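PDB 3I0Q: spectinomycin phosphotransferase from Legionella pneumophila, which probably transfers a phosphate group from a bound nucleotide to an aminocyclitol antibiotic, presumably spectinomycin, with the help of a metal ion. Local coordinates for residues S46-I51 with F102-N107; I78-T83 with I98-I103; D204-C209 with M235-E240. All blocks are in the same frame, centred on the assembly; numbering follows the deposited sequence.

In the fold
Contacts 1 and 2 border the adenine of the same bound AMP, and contact 3 belongs to a separate small sheet. The first two share F102 and I103, and their centres are 9 Å apart. They join where strands 49-53 and 97-101 pair: F50 N and Y100 O, 2.6 Å apart, probably form a hydrogen bond, and the ring of Y49 packs on I81. Contact 3 centres 31 Å from contact 1 and 27 Å from contact 2; its nearest atoms are about 18 and 13 Å from theirs. In sequence, segments 204-209 and 235-240 bracket the metal-binding residues N217 and D230.

Contact 1. Residues S46-I51 with F102-N107; sequences SKSYFI and FIHAPN. With AMP (adenosine monophosphate), chain B.
S48 and F102 are tied backbone to backbone: F102 N donates to S48 O at 2.9 Å. This is the only backbone hydrogen bond between the two segments; strand 97-101 ends just before F102, and the chain runs on as an irregular linker. Segment 102-107 probably corresponds to the hinge between the lobes of the protein-kinase-like fold, where the adenine is held.

The apolar contacts centre on two phenylalanines. F102 CD1 lies 3.5 Å from F50 CB, and the same edge of the F102 ring meets the carbonyl of Y49. The two rings sit obliquely, their planes 49° apart, and each turns a face to the nucleotide. F50 carries its CG anti to the backbone N (chi1 172°), which lays its ring along the adenine, with AMP C5 over the ring centre and F50 CE2 3.3 Å from AMP C4. F102 takes the base from another direction: AMP C2 points at the middle of its face, 3.6 Å from F102 CZ. At the outer side, H104 brings NE2 edge-on to within 4.0 Å of S48 OG, while one face of its imidazole rests against the rim of the F102 ring.

Polar recognition comes from the linker backbone. I103 N donates to AMP N1 at 3.0 Å, nearly straight at 162°, so the base is read by the main chain as well as gripped by rings.

Around this, strand 49-53 is the middle strand of the antiparallel sheet, with F50 bonded to Y100 of strand 97-101 and I51 to Y40 of strand 38-40; the linker leads on toward helix 115-130.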
loop_
_atom_site.group_PDB
_atom_site.type_symbol
_atom_site.label_atom_id
_atom_site.label_comp_id
_atom_site.label_asym_id
_atom_site.label_seq_id
_atom_site.Cartn_x
_atom_site.Cartn_y
_atom_site.Cartn_z
ATOM N N SER A 46 20.104 2.022 -24.079
ATOM C CA SER A 46 18.931 2.725 -24.587
ATOM C C SER A 46 17.749 2.882 -23.640
ATOM O O SER A 46 17.043 3.887 -23.706
ATOM C CB SER A 46 18.435 2.011 -25.847
ATOM O OG SER A 46 18.114 0.654 -25.572
ATOM N N LYS A 47 17.532 1.895 -22.773
ATOM C CA LYS A 47 16.392 1.897 -21.853
ATOM C C LYS A 47 16.749 1.792 -20.371
ATOM O O LYS A 47 17.654 1.065 -19.991
ATOM C CB LYS A 47 15.482 0.730 -22.206
ATOM C CG LYS A 47 15.347 0.517 -23.697
ATOM C CD LYS A 47 14.981 -0.918 -24.027
ATOM C CE LYS A 47 14.801 -1.080 -25.527
ATOM N NZ LYS A 47 13.695 -0.203 -26.011
ATOM N N SER A 48 15.998 2.491 -19.531
ATOM C CA SER A 48 16.235 2.467 -18.096
ATOM C C SER A 48 15.363 1.412 -17.439
ATOM O O SER A 48 14.212 1.246 -17.807
ATOM C CB SER A 48 15.905 3.829 -17.479
ATOM O OG SER A 48 16.686 4.861 -18.044
ATOM N N TYR A 49 15.911 0.718 -16.449
ATOM C CA TYR A 49 15.167 -0.311 -15.730
ATOM C C TYR A 49 15.108 -0.059 -14.215
ATOM O O TYR A 49 15.877 0.730 -13.663
ATOM C CB TYR A 49 15.796 -1.679 -15.969
ATOM C CG TYR A 49 15.862 -2.080 -17.414
ATOM C CD1 TYR A 49 15.093 -3.142 -17.904
ATOM C CD2 TYR A 49 16.750 -1.442 -18.292
ATOM C CE1 TYR A 49 15.223 -3.571 -19.242
ATOM C CE2 TYR A 49 16.888 -1.859 -19.625
ATOM C CZ TYR A 49 16.131 -2.929 -20.096
ATOM O OH TYR A 49 16.340 -3.384 -21.388
ATOM N N PHE A 50 14.180 -0.746 -13.557
ATOM C CA PHE A 50 13.999 -0.656 -12.123
ATOM C C PHE A 50 14.029 -2.119 -11.688
ATOM O O PHE A 50 13.157 -2.897 -12.073
ATOM C CB PHE A 50 12.656 0.015 -11.836
ATOM C CG PHE A 50 12.252 0.011 -10.391
ATOM C CD1 PHE A 50 11.624 -1.093 -9.832
ATOM C CD2 PHE A 50 12.509 1.105 -9.583
ATOM C CE1 PHE A 50 11.262 -1.107 -8.481
ATOM C CE2 PHE A 50 12.148 1.094 -8.222
ATOM C CZ PHE A 50 11.526 -0.015 -7.677
ATOM N N ILE A 51 15.047 -2.493 -10.911
ATOM C CA ILE A 51 15.224 -3.875 -10.452
ATOM C C ILE A 51 14.862 -4.065 -8.980
ATOM O O ILE A 51 14.857 -3.116 -8.220
ATOM C CB ILE A 51 16.694 -4.313 -10.635
ATOM C CG1 ILE A 51 17.409 -3.382 -11.628
ATOM C CG2 ILE A 51 16.758 -5.767 -11.102
ATOM C CD1 ILE A 51 16.871 -3.414 -13.026
ATOM N N PHE A 102 11.826 1.364 -16.217
ATOM C CA PHE A 102 11.815 2.456 -15.249
ATOM C C PHE A 102 10.838 3.568 -15.557
ATOM O O PHE A 102 10.951 4.221 -16.583
ATOM C CB PHE A 102 13.211 3.063 -15.076
ATOM C CG PHE A 102 13.369 3.833 -13.790
ATOM C CD1 PHE A 102 13.857 3.215 -12.648
ATOM C CD2 PHE A 102 12.964 5.164 -13.698
ATOM C CE1 PHE A 102 13.937 3.910 -11.436
ATOM C CE2 PHE A 102 13.041 5.855 -12.487
ATOM C CZ PHE A 102 13.529 5.222 -11.362
ATOM N N ILE A 103 9.894 3.794 -14.647
ATOM C CA ILE A 103 8.901 4.845 -14.828
ATOM C C ILE A 103 9.274 6.125 -14.107
ATOM O O ILE A 103 9.114 6.238 -12.895
ATOM C CB ILE A 103 7.505 4.401 -14.347
ATOM C CG1 ILE A 103 6.849 3.531 -15.414
ATOM C CG2 ILE A 103 6.617 5.612 -14.101
ATOM C CD1 ILE A 103 7.771 2.483 -15.990
ATOM N N HIS A 104 9.786 7.082 -14.877
ATOM C CA HIS A 104 10.178 8.384 -14.362
ATOM C C HIS A 104 8.895 9.125 -14.047
ATOM O O HIS A 104 8.333 9.810 -14.899
ATOM C CB HIS A 104 10.954 9.157 -15.424
ATOM C CG HIS A 104 12.151 8.427 -15.951
ATOM N ND1 HIS A 104 13.330 8.320 -15.244
ATOM C CD2 HIS A 104 12.349 7.767 -17.117
ATOM C CE1 HIS A 104 14.205 7.629 -15.952
ATOM N NE2 HIS A 104 13.635 7.282 -17.092
ATOM N N ALA A 105 8.416 8.981 -12.829
ATOM C CA ALA A 105 7.188 9.653 -12.461
ATOM C C ALA A 105 7.013 9.672 -10.964
ATOM O O ALA A 105 7.271 8.688 -10.269
ATOM C CB ALA A 105 6.000 8.972 -13.115
ATOM N N PRO A 106 6.592 10.815 -10.442
ATOM C CA PRO A 106 6.367 10.997 -9.007
ATOM C C PRO A 106 5.051 10.326 -8.625
ATOM O O PRO A 106 4.295 9.915 -9.499
ATOM C CB PRO A 106 6.300 12.508 -8.873
ATOM C CG PRO A 106 5.617 12.906 -10.189
ATOM C CD PRO A 106 6.337 12.054 -11.199
ATOM N N ASN A 107 4.779 10.217 -7.327
ATOM C CA ASN A 107 3.537 9.610 -6.855
ATOM C C ASN A 107 2.539 10.657 -6.390
ATOM O O ASN A 107 2.799 11.850 -6.467
ATOM C CB ASN A 107 3.800 8.609 -5.722
ATOM C CG ASN A 107 4.566 9.211 -4.564
ATOM O OD1 ASN A 107 4.403 10.392 -4.230
ATOM N ND2 ASN A 107 5.396 8.393 -3.926
HETATM P P AMP B . 6.993 -0.389 -4.165
HETATM O O1P AMP B . 6.738 -0.575 -2.708
HETATM O O2P AMP B . 8.557 -0.686 -4.452
HETATM O O3P AMP B . 6.198 -1.158 -5.169
HETATM O "O5'" AMP B . 6.881 1.187 -4.503
HETATM C "C5'" AMP B . 7.496 2.174 -3.660
HETATM C "C4'" AMP B . 8.212 3.247 -4.491
HETATM O "O4'" AMP B . 9.107 2.667 -5.440
HETATM C "C3'" AMP B . 7.295 4.120 -5.341
HETATM O "O3'" AMP B . 6.960 5.301 -4.591
HETATM C "C2'" AMP B . 8.220 4.501 -6.517
HETATM O "O2'" AMP B . 8.971 5.672 -6.152
HETATM C "C1'" AMP B . 9.200 3.334 -6.706
HETATM N N9 AMP B . 8.960 2.447 -7.885
HETATM C C8 AMP B . 8.292 1.242 -7.920
HETATM N N7 AMP B . 8.243 0.686 -9.096
HETATM C C5 AMP B . 8.922 1.571 -9.917
HETATM C C6 AMP B . 9.230 1.566 -11.325
HETATM N N6 AMP B . 8.856 0.581 -12.145
HETATM N N1 AMP B . 9.935 2.623 -11.832
HETATM C C2 AMP B . 10.314 3.618 -11.001
HETATM N N3 AMP B . 10.086 3.731 -9.676
HETATM C C4 AMP B . 9.373 2.659 -9.193
#

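Contact 2. Residues I78-T83 with I98-I103; sequences IFPIHT and IAYPFI. With AMP (adenosine monophosphate), chain B.
I78 packs against Y100 and P101, and P80 against Y100, where strand 97-101 gives way to the linker that holds the adenine, a place corresponding to the hinge of the protein-kinase-like fold. Segment 78-83 is a loop that crosses beside this edge strand of the antiparallel sheet, its direction about 130° from that of the strand, on the side away from strand 49-53.

I78 can be followed outward. Its CB is directed at the strand and splits into two branches. CG2, anti to the backbone N, sits in the angle between Y100 and P101, 4.0 Å from Y100 CD2 and 4.1 Å from P101 CD, and is 3.9 Å from AMP N6. The other branch starts beside the backbone N and runs out extended through CG1 (chi2 174°), and CD1 at its tip meets I103 CG1 at 4.2 Å. That same CD1 stands 3.8 Å from AMP N6, so both branch ends of I78 border the amino group of the base. The I78 and Y100 side chains cross at about a right angle, and I78 O lies at the edge of the tyrosine ring.

Next along the loop, P80 lies alongside Y100 and points the same way, with CG 3.8 Å from Y100 CE2. P80 also touches L63 and I66 of helix 63-71. I81 fastens the loop to the strand: I81 N donates to A99 O at 3.0 Å, and P80 CA leans on the same oxygen. Beyond that bond I81 CB faces A99 CB, and CG1 reaches the P101 ring.

The strand end is in turn used by the ligand: AMP N6 donates to P101 O at 3.2 Å, with 157° at the hydrogen.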
loop_
_atom_site.group_PDB
_atom_site.type_symbol
_atom_site.label_atom_id
_atom_site.label_comp_id
_atom_site.label_asym_id
_atom_site.label_seq_id
_atom_site.Cartn_x
_atom_site.Cartn_y
_atom_site.Cartn_z
ATOM N N ILE A 78 2.346 -1.771 -13.967
ATOM C CA ILE A 78 3.686 -1.950 -14.509
ATOM C C ILE A 78 4.010 -3.451 -14.582
ATOM O O ILE A 78 3.998 -4.131 -13.562
ATOM C CB ILE A 78 4.724 -1.210 -13.631
ATOM C CG1 ILE A 78 4.283 0.247 -13.431
ATOM C CG2 ILE A 78 6.092 -1.220 -14.314
ATOM C CD1 ILE A 78 5.124 1.047 -12.483
ATOM N N PHE A 79 4.279 -3.960 -15.788
ATOM C CA PHE A 79 4.572 -5.380 -15.985
ATOM C C PHE A 79 6.065 -5.692 -15.906
ATOM O O PHE A 79 6.886 -4.933 -16.408
ATOM C CB PHE A 79 4.035 -5.850 -17.345
ATOM C CG PHE A 79 3.776 -7.328 -17.409
ATOM C CD1 PHE A 79 2.775 -7.906 -16.613
ATOM C CD2 PHE A 79 4.572 -8.154 -18.195
ATOM C CE1 PHE A 79 2.580 -9.267 -16.590
ATOM C CE2 PHE A 79 4.382 -9.532 -18.181
ATOM C CZ PHE A 79 3.385 -10.093 -17.374
ATOM N N PRO A 80 6.434 -6.828 -15.291
ATOM C CA PRO A 80 7.852 -7.201 -15.168
ATOM C C PRO A 80 8.496 -7.468 -16.521
ATOM O O PRO A 80 7.814 -7.558 -17.543
ATOM C CB PRO A 80 7.819 -8.473 -14.315
ATOM C CG PRO A 80 6.489 -8.397 -13.594
ATOM C CD PRO A 80 5.572 -7.832 -14.646
ATOM N N ILE A 81 9.814 -7.590 -16.532
ATOM C CA ILE A 81 10.512 -7.880 -17.770
ATOM C C ILE A 81 10.900 -9.348 -17.782
ATOM O O ILE A 81 11.364 -9.883 -16.774
ATOM C CB ILE A 81 11.764 -7.035 -17.922
ATOM C CG1 ILE A 81 11.360 -5.585 -18.199
ATOM C CG2 ILE A 81 12.653 -7.645 -19.002
ATOM C CD1 ILE A 81 12.366 -4.802 -19.001
ATOM N N HIS A 82 10.717 -9.992 -18.927
ATOM C CA HIS A 82 11.024 -11.411 -19.072
ATOM C C HIS A 82 12.513 -11.784 -19.078
ATOM O O HIS A 82 13.338 -11.132 -19.728
ATOM C CB HIS A 82 10.394 -11.971 -20.359
ATOM C CG HIS A 82 8.899 -11.945 -20.378
ATOM N ND1 HIS A 82 8.180 -10.876 -20.871
ATOM C CD2 HIS A 82 7.987 -12.868 -19.993
ATOM C CE1 HIS A 82 6.889 -11.144 -20.792
ATOM N NE2 HIS A 82 6.744 -12.347 -20.261
ATOM N N THR A 83 12.828 -12.862 -18.361
ATOM C CA THR A 83 14.182 -13.401 -18.283
ATOM C C THR A 83 14.352 -14.373 -19.438
ATOM O O THR A 83 13.374 -14.962 -19.896
ATOM C CB THR A 83 14.390 -14.204 -16.999
ATOM O OG1 THR A 83 13.267 -15.081 -16.802
ATOM C CG2 THR A 83 14.556 -13.274 -15.803
ATOM N N ILE A 98 13.717 -9.223 -9.780
ATOM C CA ILE A 98 12.583 -8.735 -10.548
ATOM C C ILE A 98 12.928 -7.442 -11.251
ATOM O O ILE A 98 13.234 -6.431 -10.611
ATOM C CB ILE A 98 11.341 -8.445 -9.678
ATOM C CG1 ILE A 98 10.950 -9.666 -8.854
ATOM C CG2 ILE A 98 10.172 -8.103 -10.572
ATOM C CD1 ILE A 98 9.669 -9.459 -8.065
ATOM N N ALA A 99 12.872 -7.465 -12.573
ATOM C CA ALA A 99 13.159 -6.270 -13.334
ATOM C C ALA A 99 11.846 -5.664 -13.797
ATOM O O ALA A 99 10.849 -6.376 -13.991
ATOM C CB ALA A 99 14.032 -6.611 -14.523
ATOM N N TYR A 100 11.843 -4.345 -13.942
ATOM C CA TYR A 100 10.672 -3.614 -14.414
ATOM C C TYR A 100 11.253 -2.477 -15.188
ATOM O O TYR A 100 12.351 -2.019 -14.883
ATOM C CB TYR A 100 9.856 -2.981 -13.284
ATOM C CG TYR A 100 9.154 -3.920 -12.333
ATOM C CD1 TYR A 100 9.773 -4.332 -11.161
ATOM C CD2 TYR A 100 7.856 -4.372 -12.587
ATOM C CE1 TYR A 100 9.119 -5.170 -10.260
ATOM C CE2 TYR A 100 7.196 -5.210 -11.695
ATOM C CZ TYR A 100 7.837 -5.608 -10.533
ATOM O OH TYR A 100 7.240 -6.480 -9.650
ATOM N N PRO A 101 10.543 -2.006 -16.213
ATOM C CA PRO A 101 11.092 -0.878 -16.970
ATOM C C PRO A 101 11.057 0.305 -15.982
ATOM O O PRO A 101 10.321 0.252 -14.996
ATOM C CB PRO A 101 10.102 -0.736 -18.119
ATOM C CG PRO A 101 8.786 -1.171 -17.477
ATOM C CD PRO A 101 9.204 -2.388 -16.696
ATOM N N PHE A 102 11.826 1.364 -16.217
ATOM C CA PHE A 102 11.815 2.456 -15.249
ATOM C C PHE A 102 10.838 3.568 -15.557
ATOM O O PHE A 102 10.951 4.221 -16.583
ATOM C CB PHE A 102 13.211 3.063 -15.076
ATOM C CG PHE A 102 13.369 3.833 -13.790
ATOM C CD1 PHE A 102 13.857 3.215 -12.648
ATOM C CD2 PHE A 102 12.964 5.164 -13.698
ATOM C CE1 PHE A 102 13.937 3.910 -11.436
ATOM C CE2 PHE A 102 13.041 5.855 -12.487
ATOM C CZ PHE A 102 13.529 5.222 -11.362
ATOM N N ILE A 103 9.894 3.794 -14.647
ATOM C CA ILE A 103 8.901 4.845 -14.828
ATOM C C ILE A 103 9.274 6.125 -14.107
ATOM O O ILE A 103 9.114 6.238 -12.895
ATOM C CB ILE A 103 7.505 4.401 -14.347
ATOM C CG1 ILE A 103 6.849 3.531 -15.414
ATOM C CG2 ILE A 103 6.617 5.612 -14.101
ATOM C CD1 ILE A 103 7.771 2.483 -15.990
HETATM P P AMP B . 6.993 -0.389 -4.165
HETATM O O1P AMP B . 6.738 -0.575 -2.708
HETATM O O2P AMP B . 8.557 -0.686 -4.452
HETATM O O3P AMP B . 6.198 -1.158 -5.169
HETATM O "O5'" AMP B . 6.881 1.187 -4.503
HETATM C "C5'" AMP B . 7.496 2.174 -3.660
HETATM C "C4'" AMP B . 8.212 3.247 -4.491
HETATM O "O4'" AMP B . 9.107 2.667 -5.440
HETATM C "C3'" AMP B . 7.295 4.120 -5.341
HETATM O "O3'" AMP B . 6.960 5.301 -4.591
HETATM C "C2'" AMP B . 8.220 4.501 -6.517
HETATM O "O2'" AMP B . 8.971 5.672 -6.152
HETATM C "C1'" AMP B . 9.200 3.334 -6.706
HETATM N N9 AMP B . 8.960 2.447 -7.885
HETATM C C8 AMP B . 8.292 1.242 -7.920
HETATM N N7 AMP B . 8.243 0.686 -9.096
HETATM C C5 AMP B . 8.922 1.571 -9.917
HETATM C C6 AMP B . 9.230 1.566 -11.325
HETATM N N6 AMP B . 8.856 0.581 -12.145
HETATM N N1 AMP B . 9.935 2.623 -11.832
HETATM C C2 AMP B . 10.314 3.618 -11.001
HETATM N N3 AMP B . 10.086 3.731 -9.676
HETATM C C4 AMP B . 9.373 2.659 -9.193
#

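Contact 3. Residues D204-C209 with M235-E240; sequences DKYVLC and MLAPKE
V207 exchanges a pair of hydrogen bonds with A237, and C209 a pair with M235, making a short antiparallel ladder whose strand axes run 130° apart, with L208 and L236 as the non-hydrogen-bonded pair between. C209 N meets M235 O at 2.7 Å and V207 N meets A237 O at 2.8 Å.

Y206 closes the ladder's end. Its CG swings to the side of the backbone N (chi1 -75°), and the ring then lies alongside P238, which sets CD over the ring centre in a CH-pi contact, 3.9 Å from the centroid and 10° off the normal. The phenol oxygen hydrogen-bonds to E144 O.

V207, C209, M235 and A237 point to one face of the sheet. There C209 SG packs on A237 CB at 4.2 Å, and V207 CG2 touches K239 CB at 3.6 Å. K239, whose chain bends at its end, forms a salt bridge with E240 through NZ, which also hydrogen-bonds to N271 O. L208 and L236 occupy the other face, where L208 meets I128 of helix 115-130.

Strand 235-237 is the centre of a small mixed sheet with 142-143 and 207-209. Strands 207-209 and 235-237, antiparallel to each other, bracket in sequence the segment with N217 and D230, which bind magnesium, as in the C-terminal lobe of kinase-like phosphotransferases.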
loop_
_atom_site.group_PDB
_atom_site.type_symbol
_atom_site.label_atom_id
_atom_site.label_comp_id
_atom_site.label_asym_id
_atom_site.label_seq_id
_atom_site.Cartn_x
_atom_site.Cartn_y
_atom_site.Cartn_z
ATOM N N ASP A 204 -19.639 -13.420 -0.454
ATOM C CA ASP A 204 -20.222 -13.457 -1.793
ATOM C C ASP A 204 -20.137 -12.104 -2.475
ATOM O O ASP A 204 -20.570 -11.944 -3.617
ATOM C CB ASP A 204 -21.679 -13.935 -1.735
ATOM C CG ASP A 204 -21.800 -15.451 -1.868
ATOM O OD1 ASP A 204 -21.022 -16.174 -1.207
ATOM O OD2 ASP A 204 -22.676 -15.921 -2.629
ATOM N N LYS A 205 -19.567 -11.132 -1.770
ATOM C CA LYS A 205 -19.414 -9.795 -2.321
ATOM C C LYS A 205 -17.952 -9.347 -2.363
ATOM O O LYS A 205 -17.604 -8.428 -3.098
ATOM C CB LYS A 205 -20.276 -8.809 -1.528
ATOM C CG LYS A 205 -21.778 -9.087 -1.677
ATOM C CD LYS A 205 -22.656 -8.118 -0.868
ATOM C CE LYS A 205 -24.155 -8.375 -1.111
ATOM N NZ LYS A 205 -25.047 -7.472 -0.323
ATOM N N TYR A 206 -17.097 -10.012 -1.588
ATOM C CA TYR A 206 -15.667 -9.700 -1.555
ATOM C C TYR A 206 -15.093 -9.604 -2.964
ATOM O O TYR A 206 -15.450 -10.389 -3.842
ATOM C CB TYR A 206 -14.891 -10.777 -0.786
ATOM C CG TYR A 206 -15.047 -10.736 0.724
ATOM C CD1 TYR A 206 -16.255 -10.361 1.317
ATOM C CD2 TYR A 206 -14.012 -11.160 1.554
ATOM C CE1 TYR A 206 -16.429 -10.419 2.694
ATOM C CE2 TYR A 206 -14.175 -11.225 2.930
ATOM C CZ TYR A 206 -15.387 -10.860 3.496
ATOM O OH TYR A 206 -15.572 -10.998 4.855
ATOM N N VAL A 207 -14.189 -8.644 -3.163
ATOM C CA VAL A 207 -13.553 -8.417 -4.461
ATOM C C VAL A 207 -12.029 -8.347 -4.352
ATOM O O VAL A 207 -11.474 -8.207 -3.256
ATOM C CB VAL A 207 -14.067 -7.102 -5.099
ATOM C CG1 VAL A 207 -15.380 -7.338 -5.800
ATOM C CG2 VAL A 207 -14.271 -6.046 -4.010
ATOM N N LEU A 208 -11.355 -8.464 -5.491
ATOM C CA LEU A 208 -9.901 -8.393 -5.517
ATOM C C LEU A 208 -9.549 -6.943 -5.234
ATOM O O LEU A 208 -9.703 -6.073 -6.091
ATOM C CB LEU A 208 -9.346 -8.798 -6.889
ATOM C CG LEU A 208 -7.825 -8.718 -7.102
ATOM C CD1 LEU A 208 -7.177 -9.905 -6.438
ATOM C CD2 LEU A 208 -7.472 -8.714 -8.586
ATOM N N CYS A 209 -9.104 -6.685 -4.012
ATOM C CA CYS A 209 -8.723 -5.343 -3.619
ATOM C C CYS A 209 -7.202 -5.238 -3.545
ATOM O O CYS A 209 -6.514 -6.211 -3.245
ATOM C CB CYS A 209 -9.271 -4.999 -2.227
ATOM S SG CYS A 209 -11.030 -5.235 -1.920
ATOM N N MET A 235 -5.849 -8.539 -1.563
ATOM C CA MET A 235 -6.750 -9.448 -0.868
ATOM C C MET A 235 -8.190 -9.467 -1.380
ATOM O O MET A 235 -8.589 -8.666 -2.232
ATOM C CB MET A 235 -6.774 -9.093 0.616
ATOM C CG MET A 235 -7.604 -7.867 0.934
ATOM S SD MET A 235 -7.492 -7.397 2.659
ATOM C CE MET A 235 -7.915 -8.954 3.450
ATOM N N LEU A 236 -8.969 -10.398 -0.840
ATOM C CA LEU A 236 -10.378 -10.524 -1.193
ATOM C C LEU A 236 -11.181 -9.884 -0.062
ATOM O O LEU A 236 -11.164 -10.384 1.068
ATOM C CB LEU A 236 -10.753 -12.001 -1.354
ATOM C CG LEU A 236 -10.099 -12.705 -2.553
ATOM C CD1 LEU A 236 -10.364 -14.203 -2.509
ATOM C CD2 LEU A 236 -10.637 -12.123 -3.846
ATOM N N ALA A 237 -11.871 -8.780 -0.355
ATOM C CA ALA A 237 -12.642 -8.098 0.682
ATOM C C ALA A 237 -13.662 -7.099 0.154
ATOM O O ALA A 237 -13.743 -6.849 -1.053
ATOM C CB ALA A 237 -11.685 -7.388 1.630
ATOM N N PRO A 238 -14.480 -6.536 1.065
ATOM C CA PRO A 238 -15.504 -5.546 0.731
ATOM C C PRO A 238 -14.798 -4.415 -0.001
ATOM O O PRO A 238 -13.893 -3.802 0.551
ATOM C CB PRO A 238 -16.003 -5.103 2.100
ATOM C CG PRO A 238 -15.938 -6.350 2.881
ATOM C CD PRO A 238 -14.606 -6.950 2.475
ATOM N N LYS A 239 -15.204 -4.138 -1.232
ATOM C CA LYS A 239 -14.563 -3.099 -2.022
ATOM C C LYS A 239 -14.199 -1.846 -1.216
ATOM O O LYS A 239 -13.190 -1.187 -1.510
ATOM C CB LYS A 239 -15.441 -2.724 -3.231
ATOM C CG LYS A 239 -16.674 -1.885 -2.904
ATOM C CD LYS A 239 -17.525 -1.675 -4.149
ATOM C CE LYS A 239 -18.740 -0.790 -3.871
ATOM N NZ LYS A 239 -19.525 -1.255 -2.702
ATOM N N GLU A 240 -15.004 -1.521 -0.206
ATOM C CA GLU A 240 -14.747 -0.340 0.619
ATOM C C GLU A 240 -13.330 -0.377 1.202
ATOM O O GLU A 240 -12.862 0.606 1.790
ATOM C CB GLU A 240 -15.762 -0.249 1.768
ATOM C CG GLU A 240 -17.223 0.021 1.371
ATOM C CD GLU A 240 -17.772 -0.993 0.388
ATOM O OE1 GLU A 240 -17.409 -2.187 0.481
ATOM O OE2 GLU A 240 -18.583 -0.592 -0.472
#